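PDB 6J3A: gamma-glutamyltranspeptidase from Streptomyces lincolnensis, which is a probable LmbA-like homologue of the gamma-glutamyltranspeptidases, enzymes of the N-terminal nucleophile hydrolase superfamily, whose own reaction is not established. Local coordinates for residues A[150-155]-A[169-174]. Sequence-based numbering, arbitrary orientation.
Sequences VTVETV and VYLPGG
Val152 CG2 approaches the Tyr170 ring obliquely, 4.1 Å from Tyr170 CD1, and the nearest touch is at Tyr170 CB, 3.9 Å away. One face of the ring carries Val169 CG1, 3.8 Å above the plane and displaced toward the rim. Phe159, Pro52 and Val448 also touch the Tyr170 side chain. The phenol leads away from helix 146-154, leaving CB and the near part of the ring to make the contact. The second methyl of Val152 serves Leu171: with CG1 anti to the backbone N (chi1 170°), that branch packs 3.5 Å from Leu171 CD2, the valine and leucine side chains running alongside each other, antiparallel. The forked valine thus reaches two consecutive residues, its branches divided between an aromatic and an aliphatic partner. No hydrogen bond joins the segments, and all three touching residues are buried. With an alanine here both methyls go, and a gap would probably open beside Leu171 CD2 and Tyr170 CB, leaving each with fewer apolar contacts. Arg156 borders the contact, forming a salt bridge with Glu153 and a hydrogen bond to Gly174 O, while also meeting the Leu171 side chain. Helices 146-154, 156-161 and 164-170 follow one another, and the arrangement is apolar packing of the side of the first against the C-terminal end of the third, with Phe159 of the middle helix touching both Tyr170 and Leu171.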
ATOM      1  N   VAL A 150     -18.326  11.616 -10.468  1.00 29.98           N
ATOM      2  CA  VAL A 150     -18.042  12.929 -11.042  1.00 30.14           C
ATOM      3  C   VAL A 150     -18.030  12.839 -12.567  1.00 30.14           C
ATOM      4  O   VAL A 150     -18.487  13.769 -13.228  1.00 30.37           O
ATOM      5  CB  VAL A 150     -16.724  13.540 -10.503  1.00 30.15           C
ATOM      6  CG1 VAL A 150     -16.304  14.782 -11.293  1.00 29.87           C
ATOM      7  CG2 VAL A 150     -16.881  13.914  -9.036  1.00 29.52           C
ATOM      8  N   THR A 151     -17.532  11.718 -13.102  1.00 29.35           N
ATOM      9  CA  THR A 151     -17.528  11.466 -14.552  1.00 29.47           C
ATOM     10  C   THR A 151     -18.944  11.316 -15.082  1.00 29.64           C
ATOM     11  O   THR A 151     -19.321  11.975 -16.039  1.00 29.44           O
ATOM     12  CB  THR A 151     -16.730  10.198 -14.955  1.00 29.37           C
ATOM     13  OG1 THR A 151     -15.353  10.342 -14.598  1.00 28.77           O
ATOM     14  CG2 THR A 151     -16.788   9.965 -16.460  1.00 29.63           C
ATOM     15  N   VAL A 152     -19.714  10.429 -14.468  1.00 30.16           N
ATOM     16  CA  VAL A 152     -21.127  10.266 -14.810  1.00 29.70           C
ATOM     17  C   VAL A 152     -21.849  11.622 -14.805  1.00 31.10           C
ATOM     18  O   VAL A 152     -22.529  11.953 -15.774  1.00 32.21           O
ATOM     19  CB  VAL A 152     -21.828   9.260 -13.872  1.00 28.40           C
ATOM     20  CG1 VAL A 152     -23.338   9.273 -14.073  1.00 27.98           C
ATOM     21  CG2 VAL A 152     -21.303   7.850 -14.113  1.00 27.81           C
ATOM     22  N   GLU A 153     -21.679  12.412 -13.743  1.00 32.81           N
ATOM     23  CA  GLU A 153     -22.323  13.741 -13.664  1.00 34.54           C
ATOM     24  C   GLU A 153     -21.984  14.664 -14.853  1.00 34.06           C
ATOM     25  O   GLU A 153     -22.809  15.479 -15.242  1.00 34.37           O
ATOM     26  CB  GLU A 153     -22.004  14.464 -12.339  1.00 36.57           C
ATOM     27  CG  GLU A 153     -22.652  13.880 -11.074  1.00 38.12           C
ATOM     28  CD  GLU A 153     -24.165  14.004 -11.015  1.00 38.92           C
ATOM     29  OE1 GLU A 153     -24.763  14.680 -11.877  1.00 40.26           O
ATOM     30  OE2 GLU A 153     -24.764  13.414 -10.088  1.00 40.55           O
ATOM     31  N   THR A 154     -20.792  14.516 -15.432  1.00 33.06           N
ATOM     32  CA  THR A 154     -20.381  15.294 -16.619  1.00 33.53           C
ATOM     33  C   THR A 154     -21.229  15.038 -17.879  1.00 33.10           C
ATOM     34  O   THR A 154     -21.348  15.910 -18.747  1.00 30.54           O
ATOM     35  CB  THR A 154     -18.914  15.021 -17.051  1.00 34.53           C
ATOM     36  OG1 THR A 154     -18.755  13.656 -17.470  1.00 35.25           O
ATOM     37  CG2 THR A 154     -17.940  15.330 -15.947  1.00 34.94           C
ATOM     38  N   VAL A 155     -21.759  13.821 -17.979  1.00 32.57           N
ATOM     39  CA  VAL A 155     -22.558  13.371 -19.121  1.00 32.01           C
ATOM     40  C   VAL A 155     -23.958  13.010 -18.654  1.00 32.65           C
ATOM     41  O   VAL A 155     -24.565  12.067 -19.165  1.00 31.44           O
ATOM     42  CB  VAL A 155     -21.914  12.152 -19.846  1.00 30.92           C
ATOM     43  CG1 VAL A 155     -20.655  12.583 -20.589  1.00 30.44           C
ATOM     44  CG2 VAL A 155     -21.623  10.987 -18.894  1.00 30.10           C
ATOM     45  N   VAL A 169     -27.950   2.090 -16.326  1.00 36.40           N
ATOM     46  CA  VAL A 169     -26.867   1.447 -15.588  1.00 36.09           C
ATOM     47  C   VAL A 169     -26.227   2.401 -14.574  1.00 35.50           C
ATOM     48  O   VAL A 169     -25.983   2.006 -13.429  1.00 34.84           O
ATOM     49  CB  VAL A 169     -25.814   0.891 -16.565  1.00 36.92           C
ATOM     50  CG1 VAL A 169     -24.610   0.325 -15.820  1.00 37.07           C
ATOM     51  CG2 VAL A 169     -26.442  -0.181 -17.451  1.00 37.10           C
ATOM     52  N   TYR A 170     -25.977   3.645 -14.986  1.00 33.87           N
ATOM     53  CA  TYR A 170     -25.207   4.597 -14.174  1.00 35.00           C
ATOM     54  C   TYR A 170     -26.017   5.669 -13.441  1.00 35.87           C
ATOM     55  O   TYR A 170     -25.492   6.331 -12.546  1.00 36.67           O
ATOM     56  CB  TYR A 170     -24.110   5.244 -15.030  1.00 35.43           C
ATOM     57  CG  TYR A 170     -23.010   4.260 -15.390  1.00 35.85           C
ATOM     58  CD1 TYR A 170     -22.068   3.849 -14.437  1.00 36.03           C
ATOM     59  CD2 TYR A 170     -22.922   3.708 -16.670  1.00 36.03           C
ATOM     60  CE1 TYR A 170     -21.063   2.933 -14.756  1.00 35.01           C
ATOM     61  CE2 TYR A 170     -21.920   2.791 -16.994  1.00 35.82           C
ATOM     62  CZ  TYR A 170     -20.995   2.408 -16.038  1.00 35.48           C
ATOM     63  OH  TYR A 170     -20.006   1.505 -16.366  1.00 36.02           O
ATOM     64  N   LEU A 171     -27.287   5.827 -13.807  1.00 35.81           N
ATOM     65  CA  LEU A 171     -28.189   6.760 -13.148  1.00 34.86           C
ATOM     66  C   LEU A 171     -29.490   6.051 -12.760  1.00 36.36           C
ATOM     67  O   LEU A 171     -30.577   6.560 -13.040  1.00 36.30           O
ATOM     68  CB  LEU A 171     -28.494   7.941 -14.075  1.00 34.06           C
ATOM     69  CG  LEU A 171     -27.372   8.878 -14.515  1.00 33.53           C
ATOM     70  CD1 LEU A 171     -27.936   9.927 -15.463  1.00 33.42           C
ATOM     71  CD2 LEU A 171     -26.711   9.569 -13.336  1.00 33.30           C
ATOM     72  N   PRO A 172     -29.396   4.867 -12.119  1.00 38.25           N
ATOM     73  CA  PRO A 172     -30.641   4.223 -11.674  1.00 38.77           C
ATOM     74  C   PRO A 172     -31.421   5.156 -10.754  1.00 38.51           C
ATOM     75  O   PRO A 172     -30.864   5.643  -9.760  1.00 37.06           O
ATOM     76  CB  PRO A 172     -30.155   2.996 -10.896  1.00 39.33           C
ATOM     77  CG  PRO A 172     -28.765   3.345 -10.473  1.00 40.17           C
ATOM     78  CD  PRO A 172     -28.205   4.185 -11.582  1.00 39.06           C
ATOM     79  N   GLY A 173     -32.675   5.433 -11.121  1.00 37.81           N
ATOM     80  CA  GLY A 173     -33.501   6.439 -10.446  1.00 37.07           C
ATOM     81  C   GLY A 173     -32.944   7.855 -10.511  1.00 37.27           C
ATOM     82  O   GLY A 173     -33.257   8.689  -9.671  1.00 38.21           O
ATOM     83  N   GLY A 174     -32.111   8.139 -11.504  1.00 36.86           N
ATOM     84  CA  GLY A 174     -31.396   9.419 -11.563  1.00 37.55           C
ATOM     85  C   GLY A 174     -30.250   9.598 -10.570  1.00 37.72           C
ATOM     86  O   GLY A 174     -29.663  10.680 -10.494  1.00 37.43           O
TER